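Local coordinates for protein Ribose/Galactose Isomerase (Vibrio parahaemolyticus, PDB 3ONO) that probably interconverts aldose and ketose sugars, acting as an isomerase of the LacAB/RpiB family, at residues A[6-11]-A[23-28]; A[52-57]-A[78-83]; A[58-63]-A[190-195]; A[99-104]-A[134-139]; A[111-116]-A[130-135]. All coordinates share one frame; numbering follows the deposited sequence.

Contact 1. Residues A[6-11]-A[23-28]; sequences IALMME and GELNSV
Leu25 swings its CG anti to the backbone N (chi1 -173°), and with chi2 near 60° this sends CD2 off helix 18-31 toward the strand; on the other side Leu8 also holds its CG anti to N (chi1 170°), leaving its CB to receive the methyl. The two residues belong to the beta-alpha-beta unit made of strand 5-8, helix 18-31 and strand 35-38, and the contact lays the connecting helix on one face of the parallel sheet within an alpha-beta-alpha sandwich. The backbones stay well separated, with Leu8 CA and Leu25 CA 8.2 Å apart, so side chains alone bridge the gap. Alternation along the strand supports this assignment of faces: Ile6 and Leu8 direct their CB atoms to the helix, whereas Ala7 between them points to the opposite face, where Met9 packs on Leu54, Met57 and Leu61. Strand 5-8 is an interior strand, with backbone hydrogen bonds linking Ala7 to strand 69-74 and Leu8 to Phe37. On the helix, Leu25 also touches Phe133, so it reaches the neighbouring helix 125-136 as well. All three touching residues are buried and the interaction is purely apolar. A single methyl serves both strand residues: Leu25 CD2 lies 3.7 Å from Leu8 CB and 4.3 Å from Ile6 CG2.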
# COMPACT_ATOMS: atom_id res chain seq x y z
N ILE A 6 10.65 -9.93 -23.64
CA ILE A 6 9.97 -10.12 -22.36
C ILE A 6 8.92 -11.22 -22.47
O ILE A 6 8.05 -11.16 -23.34
CB ILE A 6 9.28 -8.81 -21.93
CG1 ILE A 6 10.27 -7.64 -21.96
CG2 ILE A 6 8.64 -8.97 -20.54
CD1 ILE A 6 9.61 -6.24 -21.83
N ALA A 7 8.97 -12.20 -21.58
CA ALA A 7 7.94 -13.24 -21.56
C ALA A 7 6.95 -13.00 -20.42
O ALA A 7 7.36 -12.87 -19.27
CB ALA A 7 8.58 -14.63 -21.39
N LEU A 8 5.66 -12.95 -20.75
CA LEU A 8 4.62 -12.89 -19.73
C LEU A 8 4.16 -14.33 -19.49
O LEU A 8 3.93 -15.06 -20.45
CB LEU A 8 3.44 -12.06 -20.21
CG LEU A 8 2.18 -12.10 -19.35
CD1 LEU A 8 2.49 -11.52 -17.98
CD2 LEU A 8 1.08 -11.29 -20.06
N MSE A 9 4.05 -14.74 -18.23
CA MSE A 9 3.60 -16.11 -17.96
C MSE A 9 2.71 -16.15 -16.73
O MSE A 9 3.13 -15.77 -15.64
CB MSE A 9 4.79 -17.07 -17.83
CG MSE A 9 5.77 -16.67 -16.77
SE MSE A 9 7.27 -17.93 -16.74
CE MSE A 9 8.09 -17.47 -18.42
N MSE A 10 1.47 -16.59 -16.93
CA MSE A 10 0.48 -16.62 -15.85
C MSE A 10 -0.09 -18.04 -15.68
O MSE A 10 -0.06 -18.85 -16.62
CB MSE A 10 -0.60 -15.56 -16.07
CG MSE A 10 -0.04 -14.18 -15.82
SE MSE A 10 -1.19 -12.76 -16.47
CE MSE A 10 -2.68 -13.07 -15.25
N GLU A 11 -0.56 -18.33 -14.47
CA GLU A 11 -1.03 -19.67 -14.11
C GLU A 11 -2.56 -19.71 -13.91
O GLU A 11 -3.25 -18.71 -14.14
CB GLU A 11 -0.31 -20.22 -12.87
CG GLU A 11 -0.28 -19.24 -11.69
CD GLU A 11 -1.66 -18.96 -11.11
OE1 GLU A 11 -2.14 -17.85 -11.32
OE2 GLU A 11 -2.24 -19.85 -10.44
N GLY A 23 -2.66 -7.27 -22.60
CA GLY A 23 -3.05 -6.01 -23.20
C GLY A 23 -2.19 -4.85 -22.73
O GLY A 23 -1.64 -4.10 -23.54
N GLU A 24 -2.04 -4.72 -21.41
CA GLU A 24 -1.24 -3.64 -20.86
C GLU A 24 0.23 -3.82 -21.21
O GLU A 24 0.92 -2.86 -21.53
CB GLU A 24 -1.42 -3.53 -19.34
CG GLU A 24 -2.88 -3.25 -18.90
CD GLU A 24 -3.36 -1.85 -19.24
OE1 GLU A 24 -2.54 -1.04 -19.74
OE2 GLU A 24 -4.55 -1.56 -19.01
N LEU A 25 0.73 -5.06 -21.16
CA LEU A 25 2.15 -5.29 -21.41
C LEU A 25 2.49 -4.97 -22.87
O LEU A 25 3.49 -4.31 -23.15
CB LEU A 25 2.57 -6.74 -21.07
CG LEU A 25 4.07 -7.02 -21.14
CD1 LEU A 25 4.84 -6.11 -20.17
CD2 LEU A 25 4.34 -8.49 -20.80
N ASN A 26 1.66 -5.44 -23.78
CA ASN A 26 1.86 -5.19 -25.19
C ASN A 26 1.80 -3.70 -25.48
O ASN A 26 2.64 -3.17 -26.20
CB ASN A 26 0.81 -5.95 -26.00
CG ASN A 26 1.24 -7.37 -26.28
OD1 ASN A 26 2.35 -7.60 -26.76
ND2 ASN A 26 0.37 -8.33 -25.96
N SER A 27 0.81 -3.03 -24.90
CA SER A 27 0.66 -1.59 -25.06
C SER A 27 1.90 -0.85 -24.56
O SER A 27 2.52 -0.07 -25.29
CB SER A 27 -0.59 -1.10 -24.33
OG SER A 27 -0.70 0.31 -24.39
N VAL A 28 2.27 -1.09 -23.30
CA VAL A 28 3.37 -0.35 -22.69
C VAL A 28 4.73 -0.77 -23.22
O VAL A 28 5.48 0.04 -23.76
CB VAL A 28 3.37 -0.48 -21.15
CG1 VAL A 28 4.58 0.22 -20.56
CG2 VAL A 28 2.08 0.09 -20.59

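Contact 2. Residues A[52-57]-A[78-83]; sequences IHLGIM and QGALMS
Ser83 faces Gly55 across two neighbouring helices, and its side chain can be traced outward. CB lies 4.4 Å from Gly55 CA, close enough because the glycine brings no side chain of its own. With chi1 at 174°, OG stands anti to the backbone N and enters the first turns of helix 51-63. There it is 3.4 Å from Gly55 N and equally 3.4 Å from Ile52 O, while its hydrogen bond goes to the carbonyl oxygen of Tyr51, one residue earlier. The hydroxyl thus lies against the bare backbone of Gly55, and the backbones come within 4.8 Å between Gly55 CA and Ser83 CA. The segment axes approach to 8.0 Å at a crossing angle of -37°. Beside this polar point Leu54 CD1 meets Ala80 CB at 4.3 Å, and both residues also touch Thr72, which places the two helices on the same face of the sheet, before and after strand 69-74. Ile52 packs on Ile159 of the second subunit. The chemistry implies that a buried hydroxyl, satisfied by a main-chain carbonyl at the start of the partner helix, joins the two helices, with Leu54 and Ala80 adding an apolar touch beside it.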
# COMPACT_ATOMS: atom_id res chain seq x y z
N ILE A 52 4.15 -23.62 -10.03
CA ILE A 52 5.34 -24.46 -10.10
C ILE A 52 5.88 -24.47 -11.52
O ILE A 52 7.08 -24.31 -11.75
CB ILE A 52 5.03 -25.93 -9.68
CG1 ILE A 52 4.53 -25.99 -8.24
CG2 ILE A 52 6.31 -26.81 -9.84
CD1 ILE A 52 5.53 -25.48 -7.20
N HIS A 53 5.00 -24.65 -12.50
CA HIS A 53 5.43 -24.70 -13.89
C HIS A 53 6.01 -23.35 -14.29
O HIS A 53 6.95 -23.30 -15.08
CB HIS A 53 4.27 -25.06 -14.81
CG HIS A 53 3.61 -26.36 -14.43
ND1 HIS A 53 2.34 -26.42 -13.90
CD2 HIS A 53 4.06 -27.64 -14.49
CE1 HIS A 53 2.03 -27.68 -13.66
NE2 HIS A 53 3.06 -28.44 -14.01
N LEU A 54 5.46 -22.26 -13.76
CA LEU A 54 5.98 -20.95 -14.11
C LEU A 54 7.48 -20.83 -13.83
O LEU A 54 8.23 -20.28 -14.65
CB LEU A 54 5.21 -19.84 -13.36
CG LEU A 54 3.71 -19.75 -13.65
CD1 LEU A 54 3.07 -18.60 -12.83
CD2 LEU A 54 3.42 -19.55 -15.15
N GLY A 55 7.91 -21.27 -12.67
CA GLY A 55 9.32 -21.17 -12.33
C GLY A 55 10.19 -21.96 -13.30
O GLY A 55 11.27 -21.51 -13.71
N ILE A 56 9.73 -23.15 -13.67
CA ILE A 56 10.50 -23.99 -14.60
C ILE A 56 10.58 -23.32 -15.97
O ILE A 56 11.65 -23.28 -16.60
CB ILE A 56 9.84 -25.39 -14.74
CG1 ILE A 56 9.92 -26.13 -13.41
CG2 ILE A 56 10.52 -26.21 -15.85
CD1 ILE A 56 8.92 -27.27 -13.29
N MSE A 57 9.46 -22.78 -16.42
CA MSE A 57 9.43 -22.00 -17.66
C MSE A 57 10.35 -20.80 -17.61
O MSE A 57 11.06 -20.51 -18.58
CB MSE A 57 7.99 -21.57 -17.99
CG MSE A 57 7.08 -22.76 -18.11
SE MSE A 57 5.20 -22.33 -17.91
CE MSE A 57 4.97 -21.77 -19.74
N GLN A 78 3.28 -14.58 -4.33
CA GLN A 78 4.24 -15.32 -3.49
C GLN A 78 4.68 -16.66 -4.09
O GLN A 78 5.88 -16.93 -4.18
CB GLN A 78 3.67 -15.56 -2.09
CG GLN A 78 3.26 -14.27 -1.34
CD GLN A 78 4.38 -13.72 -0.48
OE1 GLN A 78 5.56 -13.80 -0.86
NE2 GLN A 78 4.03 -13.13 0.68
N GLY A 79 3.73 -17.50 -4.47
CA GLY A 79 4.09 -18.80 -5.04
C GLY A 79 4.97 -18.62 -6.26
O GLY A 79 6.01 -19.27 -6.41
N ALA A 80 4.58 -17.72 -7.16
CA ALA A 80 5.35 -17.56 -8.39
C ALA A 80 6.75 -17.02 -8.09
O ALA A 80 7.72 -17.44 -8.70
CB ALA A 80 4.61 -16.64 -9.38
N LEU A 81 6.85 -16.09 -7.15
CA LEU A 81 8.14 -15.50 -6.79
C LEU A 81 9.08 -16.55 -6.19
O LEU A 81 10.28 -16.61 -6.51
CB LEU A 81 7.87 -14.38 -5.78
CG LEU A 81 8.83 -13.77 -4.78
CD1 LEU A 81 8.03 -12.71 -4.04
CD2 LEU A 81 9.38 -14.76 -3.79
N MSE A 82 8.53 -17.39 -5.32
CA MSE A 82 9.38 -18.39 -4.66
C MSE A 82 9.74 -19.53 -5.61
O MSE A 82 10.86 -20.09 -5.56
CB MSE A 82 8.71 -18.89 -3.39
CG MSE A 82 8.52 -17.75 -2.39
SE MSE A 82 7.77 -18.39 -0.72
CE MSE A 82 6.20 -19.23 -1.48
N SER A 83 8.81 -19.84 -6.51
CA SER A 83 9.01 -20.87 -7.56
C SER A 83 10.08 -20.43 -8.56
O SER A 83 10.89 -21.24 -9.01
CB SER A 83 7.67 -21.13 -8.28
OG SER A 83 7.84 -22.02 -9.39

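Contact 3. Residues A[58-63]-A[190-195]; sequences ASILLN and TQFQEC
Phe192 and Cys195 bring helix 190-199 against Ile60 and Leu61 of helix 51-63. Phe192 comes first, its CG anti to the backbone N (chi1 177°), which carries the ring across to the other helix although the CB itself does not face it. At the far end of the ring, CZ receives Ile60 CG2 at 3.9 Å, the methyl lying at the ring edge in its plane. Leu61 straddles the neighbouring corner obliquely: CG is 3.6 Å from Phe192 CE1, and Leu61 CD1 is 3.8 Å from that same ring atom. The ring is therefore bounded by two successive residues of one helical turn. These helices belong to different parts of the fold: helix 51-63 flanks the parallel sheet of the alpha-beta-alpha sandwich, and helix 190-199 comes from the C-terminal run of helices outside it. The segment axes stay 11.5 Å apart and nearly parallel, at 19°. One turn beyond Phe192, Cys195 points its CB toward the partner helix and places SG 4.1 Å from Leu61 CD2, while Phe196, following it, continues the packing on both Ile60 and Leu61.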
# COMPACT_ATOMS: atom_id res chain seq x y z
N ALA A 58 10.38 -20.09 -16.49
CA ALA A 58 11.25 -18.93 -16.41
C ALA A 58 12.70 -19.38 -16.52
O ALA A 58 13.52 -18.75 -17.21
CB ALA A 58 11.03 -18.17 -15.11
N SER A 59 13.03 -20.48 -15.84
CA SER A 59 14.41 -20.98 -15.92
C SER A 59 14.77 -21.35 -17.36
O SER A 59 15.82 -20.95 -17.86
CB SER A 59 14.66 -22.21 -15.02
OG SER A 59 16.00 -22.67 -15.20
N ILE A 60 13.90 -22.09 -18.03
CA ILE A 60 14.26 -22.56 -19.37
C ILE A 60 14.43 -21.37 -20.31
O ILE A 60 15.41 -21.30 -21.06
CB ILE A 60 13.24 -23.57 -19.90
CG1 ILE A 60 13.35 -24.86 -19.08
CG2 ILE A 60 13.49 -23.85 -21.40
CD1 ILE A 60 12.20 -25.84 -19.29
N LEU A 61 13.50 -20.42 -20.24
CA LEU A 61 13.58 -19.28 -21.15
C LEU A 61 14.73 -18.34 -20.82
O LEU A 61 15.36 -17.80 -21.72
CB LEU A 61 12.25 -18.54 -21.21
CG LEU A 61 11.03 -19.29 -21.78
CD1 LEU A 61 9.75 -18.45 -21.66
CD2 LEU A 61 11.26 -19.69 -23.24
N LEU A 62 15.01 -18.11 -19.53
CA LEU A 62 16.08 -17.19 -19.17
C LEU A 62 17.45 -17.84 -19.33
O LEU A 62 18.37 -17.25 -19.88
CB LEU A 62 15.90 -16.65 -17.74
CG LEU A 62 14.75 -15.65 -17.59
CD1 LEU A 62 14.34 -15.50 -16.14
CD2 LEU A 62 15.11 -14.27 -18.19
N ASN A 63 17.58 -19.07 -18.87
CA ASN A 63 18.88 -19.73 -18.96
C ASN A 63 19.28 -20.07 -20.40
O ASN A 63 20.47 -20.19 -20.69
CB ASN A 63 18.91 -20.98 -18.08
CG ASN A 63 19.12 -20.63 -16.63
OD1 ASN A 63 20.05 -19.90 -16.32
ND2 ASN A 63 18.23 -21.10 -15.74
N THR A 190 1.87 -24.57 -27.22
CA THR A 190 2.35 -24.04 -28.49
C THR A 190 2.99 -22.67 -28.33
O THR A 190 4.02 -22.39 -28.96
CB THR A 190 1.23 -23.97 -29.57
OG1 THR A 190 0.14 -23.18 -29.07
CG2 THR A 190 0.72 -25.34 -29.90
N GLN A 191 2.42 -21.80 -27.49
CA GLN A 191 2.99 -20.46 -27.32
C GLN A 191 4.36 -20.53 -26.62
O GLN A 191 5.25 -19.75 -26.92
CB GLN A 191 2.02 -19.47 -26.65
CG GLN A 191 1.63 -19.80 -25.23
CD GLN A 191 0.38 -20.66 -25.15
OE1 GLN A 191 0.07 -21.40 -26.08
NE2 GLN A 191 -0.34 -20.55 -24.03
N PHE A 192 4.54 -21.47 -25.70
CA PHE A 192 5.85 -21.61 -25.07
C PHE A 192 6.88 -22.10 -26.07
O PHE A 192 7.97 -21.53 -26.21
CB PHE A 192 5.82 -22.58 -23.88
CG PHE A 192 7.18 -22.80 -23.25
CD1 PHE A 192 7.62 -21.94 -22.25
CD2 PHE A 192 8.01 -23.81 -23.69
CE1 PHE A 192 8.87 -22.11 -21.68
CE2 PHE A 192 9.27 -23.99 -23.12
CZ PHE A 192 9.69 -23.14 -22.11
N GLN A 193 6.54 -23.16 -26.78
CA GLN A 193 7.47 -23.77 -27.73
C GLN A 193 7.87 -22.79 -28.83
O GLN A 193 9.03 -22.73 -29.23
CB GLN A 193 6.88 -25.05 -28.31
CG GLN A 193 6.79 -26.17 -27.28
CD GLN A 193 6.06 -27.38 -27.80
OE1 GLN A 193 6.03 -27.63 -29.01
NE2 GLN A 193 5.46 -28.15 -26.89
N GLU A 194 6.91 -21.99 -29.29
CA GLU A 194 7.18 -21.06 -30.38
C GLU A 194 8.22 -20.03 -29.96
O GLU A 194 9.12 -19.70 -30.73
CB GLU A 194 5.89 -20.37 -30.82
CG GLU A 194 6.06 -19.52 -32.08
CD GLU A 194 4.79 -18.78 -32.46
OE1 GLU A 194 3.72 -19.09 -31.89
OE2 GLU A 194 4.87 -17.88 -33.34
N CYS A 195 8.10 -19.53 -28.73
CA CYS A 195 9.07 -18.58 -28.21
C CYS A 195 10.41 -19.28 -28.00
O CYS A 195 11.43 -18.84 -28.51
CB CYS A 195 8.56 -17.98 -26.88
SG CYS A 195 9.78 -16.99 -25.98

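Contact 4. Residues A[99-104]-A[134-139]; sequences SDAFLF and EKAFTG
Ala101 and Ala136 make the apolar part of this contact, methyl against methyl with their CB atoms 3.9 Å apart. Small side chains on both helices permit close backbones: Ala101 CA and Ala136 CA are only 4.8 Å apart, and Ala101 CB also lies 3.7 Å from Ala136 N. Lys135 contributes its aliphatic base, its CB resting 4.3 Å from Ala101 CB. On its other side Ala136 CB is positioned 3.7 Å above the centre of the following Phe137 ring, and that ring in turn meets Phe69 edge-to-face. The polar interactions lie around this packing. Near the helix end Thr138 OG1 donates to Glu134 O in a bond modelled unusually short, and Ala136 O accepts from Asn105 ND2, a tie back to helix 98-108. Ionic contacts leave the subunit: the amino end of Lys135 leads away from residues 99-104, NZ forming a salt bridge with Glu134 of the third subunit and a cation-pi contact with Tyr131 of the same neighbour. The arrangement is that of adjacent helices on one face of a Rossmann-like alpha-beta-alpha sandwich: helices 98-108 and 125-136, joined in the chain through strand 112-116, pack by their alanines and present their outer side to the tetramer.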
# COMPACT_ATOMS: atom_id res chain seq x y z
N SER A 99 6.95 2.09 -8.00
CA SER A 99 8.32 2.34 -7.55
C SER A 99 9.07 1.05 -7.17
O SER A 99 10.30 1.04 -7.09
CB SER A 99 8.38 3.38 -6.43
OG SER A 99 8.24 2.78 -5.16
N ASP A 100 8.34 -0.04 -6.92
CA ASP A 100 9.00 -1.34 -6.74
C ASP A 100 9.81 -1.73 -7.97
O ASP A 100 10.89 -2.31 -7.87
CB ASP A 100 7.98 -2.48 -6.51
CG ASP A 100 7.25 -2.36 -5.17
OD1 ASP A 100 7.78 -1.73 -4.23
OD2 ASP A 100 6.14 -2.95 -5.04
N ALA A 101 9.24 -1.48 -9.15
CA ALA A 101 9.84 -1.89 -10.41
C ALA A 101 11.12 -1.10 -10.65
O ALA A 101 12.17 -1.66 -11.03
CB ALA A 101 8.87 -1.67 -11.57
N PHE A 102 11.03 0.21 -10.45
CA PHE A 102 12.21 1.06 -10.61
C PHE A 102 13.34 0.64 -9.66
O PHE A 102 14.47 0.41 -10.11
CB PHE A 102 11.88 2.52 -10.39
CG PHE A 102 13.08 3.40 -10.53
CD1 PHE A 102 13.61 3.67 -11.78
CD2 PHE A 102 13.71 3.90 -9.41
CE1 PHE A 102 14.74 4.46 -11.90
CE2 PHE A 102 14.84 4.70 -9.53
CZ PHE A 102 15.35 4.97 -10.76
N LEU A 103 13.04 0.54 -8.37
CA LEU A 103 14.05 0.15 -7.38
C LEU A 103 14.60 -1.24 -7.66
O LEU A 103 15.80 -1.48 -7.52
CB LEU A 103 13.47 0.19 -5.97
CG LEU A 103 13.11 1.59 -5.48
CD1 LEU A 103 12.39 1.50 -4.14
CD2 LEU A 103 14.39 2.44 -5.39
N PHE A 104 13.73 -2.18 -8.03
CA PHE A 104 14.22 -3.52 -8.35
C PHE A 104 15.26 -3.44 -9.47
O PHE A 104 16.34 -4.03 -9.36
CB PHE A 104 13.06 -4.42 -8.79
CG PHE A 104 13.49 -5.80 -9.22
CD1 PHE A 104 13.91 -6.74 -8.30
CD2 PHE A 104 13.45 -6.16 -10.57
CE1 PHE A 104 14.27 -8.02 -8.71
CE2 PHE A 104 13.83 -7.44 -10.98
CZ PHE A 104 14.23 -8.36 -10.03
N GLU A 134 5.26 0.56 -17.05
CA GLU A 134 5.88 1.82 -17.45
C GLU A 134 7.21 2.02 -16.75
O GLU A 134 8.18 2.47 -17.36
CB GLU A 134 4.95 3.00 -17.13
CG GLU A 134 3.70 2.98 -17.98
CD GLU A 134 2.72 4.12 -17.64
OE1 GLU A 134 2.98 4.87 -16.67
OE2 GLU A 134 1.69 4.24 -18.34
N LYS A 135 7.25 1.75 -15.44
CA LYS A 135 8.49 1.95 -14.69
C LYS A 135 9.48 0.78 -14.87
O LYS A 135 10.70 0.98 -14.83
CB LYS A 135 8.19 2.20 -13.22
CG LYS A 135 7.31 3.42 -12.94
CD LYS A 135 7.75 4.64 -13.72
CE LYS A 135 6.78 5.81 -13.40
NZ LYS A 135 6.87 6.91 -14.39
N ALA A 136 8.98 -0.44 -15.06
CA ALA A 136 9.88 -1.60 -15.25
C ALA A 136 10.68 -1.53 -16.53
O ALA A 136 11.82 -2.01 -16.59
CB ALA A 136 9.10 -2.91 -15.22
N PHE A 137 10.10 -0.94 -17.57
CA PHE A 137 10.64 -1.13 -18.92
C PHE A 137 11.07 0.17 -19.60
O PHE A 137 11.39 0.19 -20.79
CB PHE A 137 9.63 -1.92 -19.76
CG PHE A 137 9.30 -3.27 -19.17
CD1 PHE A 137 10.31 -4.15 -18.83
CD2 PHE A 137 7.98 -3.63 -18.92
CE1 PHE A 137 10.02 -5.39 -18.28
CE2 PHE A 137 7.68 -4.85 -18.35
CZ PHE A 137 8.71 -5.75 -18.04
N THR A 138 11.09 1.25 -18.82
CA THR A 138 11.61 2.53 -19.28
C THR A 138 12.96 2.78 -18.62
O THR A 138 13.14 2.50 -17.44
CB THR A 138 10.66 3.70 -18.88
OG1 THR A 138 9.34 3.45 -19.38
CG2 THR A 138 11.16 5.02 -19.44
N GLY A 139 13.92 3.29 -19.38
CA GLY A 139 15.17 3.73 -18.78
C GLY A 139 16.21 2.64 -18.61
O GLY A 139 16.08 1.54 -19.13

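Contact 5. Residues A[111-116]-A[130-135]; sequences NAISLA and RYIFEK
Ile132 of helix 125-136 projects between two bumps of strand 112-116, Ile113 and Leu115. Its CG2 sits against both, 4.4 Å from Ile113 CD1 and equally 4.4 Å from Leu115 CD2, while its CD1, at the end of the longer branch, reaches Leu115 CD2 as well, at 4.2 Å. The two strand residues stand on the same face, two positions apart, and meet one another through Leu115 CD1 and Ile113 CD1 at 4.0 Å, so the shallow dip that Ile132 faces has a floor of methyl groups. Ile113 is extended in its outer part (chi2 -179°), which carries CD1 out from the sheet toward the helix. A second hollow opens on the helix, between Ile132 and the ring of Phe133, and Leu115 CD2 is the bump directed at it: besides touching Ile132 it lies 4.2 Å from Phe133 CE1, meeting the ring obliquely. This is the strand-to-helix packing of a Rossmann-like beta-alpha step, in which the helix after a strand returns over the sheet; the segment directions differ by 165° and the axes are 11.4 Å apart. Residues Ala112 and Ser114 serve the opposite face, where Ser114 OG bonds to Gly77 O. The hollow around Phe133 is completed by helix 18-31, through Val21 and Val28, and by Val71 of the adjacent strand. On the other flank Cys95 touches Ile113, Leu115 and Ile132.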
# COMPACT_ATOMS: atom_id res chain seq x y z
N ASN A 111 15.96 -10.27 -13.34
CA ASN A 111 15.40 -10.55 -14.66
C ASN A 111 13.97 -11.10 -14.63
O ASN A 111 13.49 -11.64 -15.61
CB ASN A 111 16.33 -11.50 -15.47
CG ASN A 111 16.61 -12.80 -14.77
OD1 ASN A 111 16.03 -13.11 -13.72
ND2 ASN A 111 17.53 -13.60 -15.34
N ALA A 112 13.29 -10.97 -13.50
CA ALA A 112 11.89 -11.37 -13.43
C ALA A 112 11.18 -10.57 -12.35
O ALA A 112 11.81 -10.17 -11.38
CB ALA A 112 11.79 -12.85 -13.13
N ILE A 113 9.89 -10.31 -12.54
CA ILE A 113 9.10 -9.71 -11.47
C ILE A 113 7.81 -10.51 -11.31
O ILE A 113 7.27 -11.04 -12.29
CB ILE A 113 8.75 -8.25 -11.76
CG1 ILE A 113 8.10 -8.11 -13.13
CG2 ILE A 113 10.01 -7.40 -11.67
CD1 ILE A 113 7.74 -6.64 -13.50
N SER A 114 7.32 -10.58 -10.07
CA SER A 114 6.08 -11.31 -9.77
C SER A 114 5.05 -10.36 -9.21
O SER A 114 5.28 -9.72 -8.18
CB SER A 114 6.36 -12.42 -8.77
OG SER A 114 5.16 -13.14 -8.45
N LEU A 115 3.92 -10.25 -9.91
CA LEU A 115 2.85 -9.34 -9.51
C LEU A 115 1.76 -10.07 -8.75
O LEU A 115 1.63 -11.28 -8.87
CB LEU A 115 2.22 -8.70 -10.76
CG LEU A 115 2.98 -7.53 -11.39
CD1 LEU A 115 4.35 -7.98 -11.95
CD2 LEU A 115 2.14 -6.90 -12.52
N ALA A 116 0.97 -9.31 -7.99
CA ALA A 116 -0.22 -9.85 -7.34
C ALA A 116 -1.43 -9.46 -8.17
O ALA A 116 -1.71 -8.26 -8.34
CB ALA A 116 -0.35 -9.28 -5.92
N ARG A 130 -0.47 -1.31 -15.54
CA ARG A 130 0.10 -0.45 -16.57
C ARG A 130 1.29 0.36 -16.07
O ARG A 130 2.34 0.43 -16.71
CB ARG A 130 -0.98 0.51 -17.11
CG ARG A 130 -0.50 1.40 -18.23
CD ARG A 130 -1.62 2.38 -18.68
NE ARG A 130 -2.84 1.64 -19.02
CZ ARG A 130 -4.08 2.13 -18.99
NH1 ARG A 130 -4.32 3.40 -18.62
NH2 ARG A 130 -5.10 1.34 -19.31
N TYR A 131 1.10 1.00 -14.91
CA TYR A 131 2.10 1.90 -14.35
C TYR A 131 3.36 1.12 -13.94
O TYR A 131 4.49 1.59 -14.06
CB TYR A 131 1.53 2.63 -13.15
CG TYR A 131 0.32 3.53 -13.42
CD1 TYR A 131 -0.10 3.80 -14.72
CD2 TYR A 131 -0.39 4.10 -12.37
CE1 TYR A 131 -1.21 4.65 -14.95
CE2 TYR A 131 -1.47 4.92 -12.59
CZ TYR A 131 -1.88 5.18 -13.87
OH TYR A 131 -2.97 6.02 -14.04
N ILE A 132 3.14 -0.08 -13.42
CA ILE A 132 4.27 -0.97 -13.11
C ILE A 132 5.09 -1.24 -14.37
O ILE A 132 6.32 -1.17 -14.33
CB ILE A 132 3.78 -2.30 -12.49
CG1 ILE A 132 3.41 -2.10 -11.02
CG2 ILE A 132 4.86 -3.44 -12.68
CD1 ILE A 132 2.59 -3.28 -10.43
N PHE A 133 4.43 -1.52 -15.48
CA PHE A 133 5.15 -1.83 -16.70
C PHE A 133 5.88 -0.59 -17.22
O PHE A 133 6.99 -0.69 -17.75
CB PHE A 133 4.21 -2.40 -17.78
CG PHE A 133 3.65 -3.77 -17.45
CD1 PHE A 133 4.30 -4.61 -16.55
CD2 PHE A 133 2.48 -4.21 -18.04
CE1 PHE A 133 3.78 -5.90 -16.24
CE2 PHE A 133 1.94 -5.48 -17.75
CZ PHE A 133 2.60 -6.34 -16.84
N GLU A 134 5.26 0.56 -17.05
CA GLU A 134 5.88 1.82 -17.45
C GLU A 134 7.21 2.02 -16.75
O GLU A 134 8.18 2.47 -17.36
CB GLU A 134 4.95 3.00 -17.13
CG GLU A 134 3.70 2.98 -17.98
CD GLU A 134 2.72 4.12 -17.64
OE1 GLU A 134 2.98 4.87 -16.67
OE2 GLU A 134 1.69 4.24 -18.34
N LYS A 135 7.25 1.75 -15.44
CA LYS A 135 8.49 1.95 -14.69
C LYS A 135 9.48 0.78 -14.87
O LYS A 135 10.70 0.98 -14.83
CB LYS A 135 8.19 2.20 -13.22
CG LYS A 135 7.31 3.42 -12.94
CD LYS A 135 7.75 4.64 -13.72
CE LYS A 135 6.78 5.81 -13.40
NZ LYS A 135 6.87 6.91 -14.39

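The contacts distribute over both faces of one parallel sheet. Contacts 1, 4 and 5 share one face: contacts 4 and 5 both use helix 125-136 with centres 7 Å apart, and contact 1 is 9 Å from contact 5, joined to it by the Glu24 OE1 to Arg130 NE salt bridge of 2.8 Å. Contacts 2 and 3 share helix 51-63 on the other face, where Met57 CE reaches Phe192 CD1 at 3.7 Å. The 6-11 segment of contact 1 turns Met9, a selenomethionine, to that face, its SE lying 3.8 Å from Ala58 N. Contacts 3 and 4 are farthest apart, their centres 23 Å from each other. Contacts 2 and 4 both touch the second subunit, and contacts 4 and 5 the third.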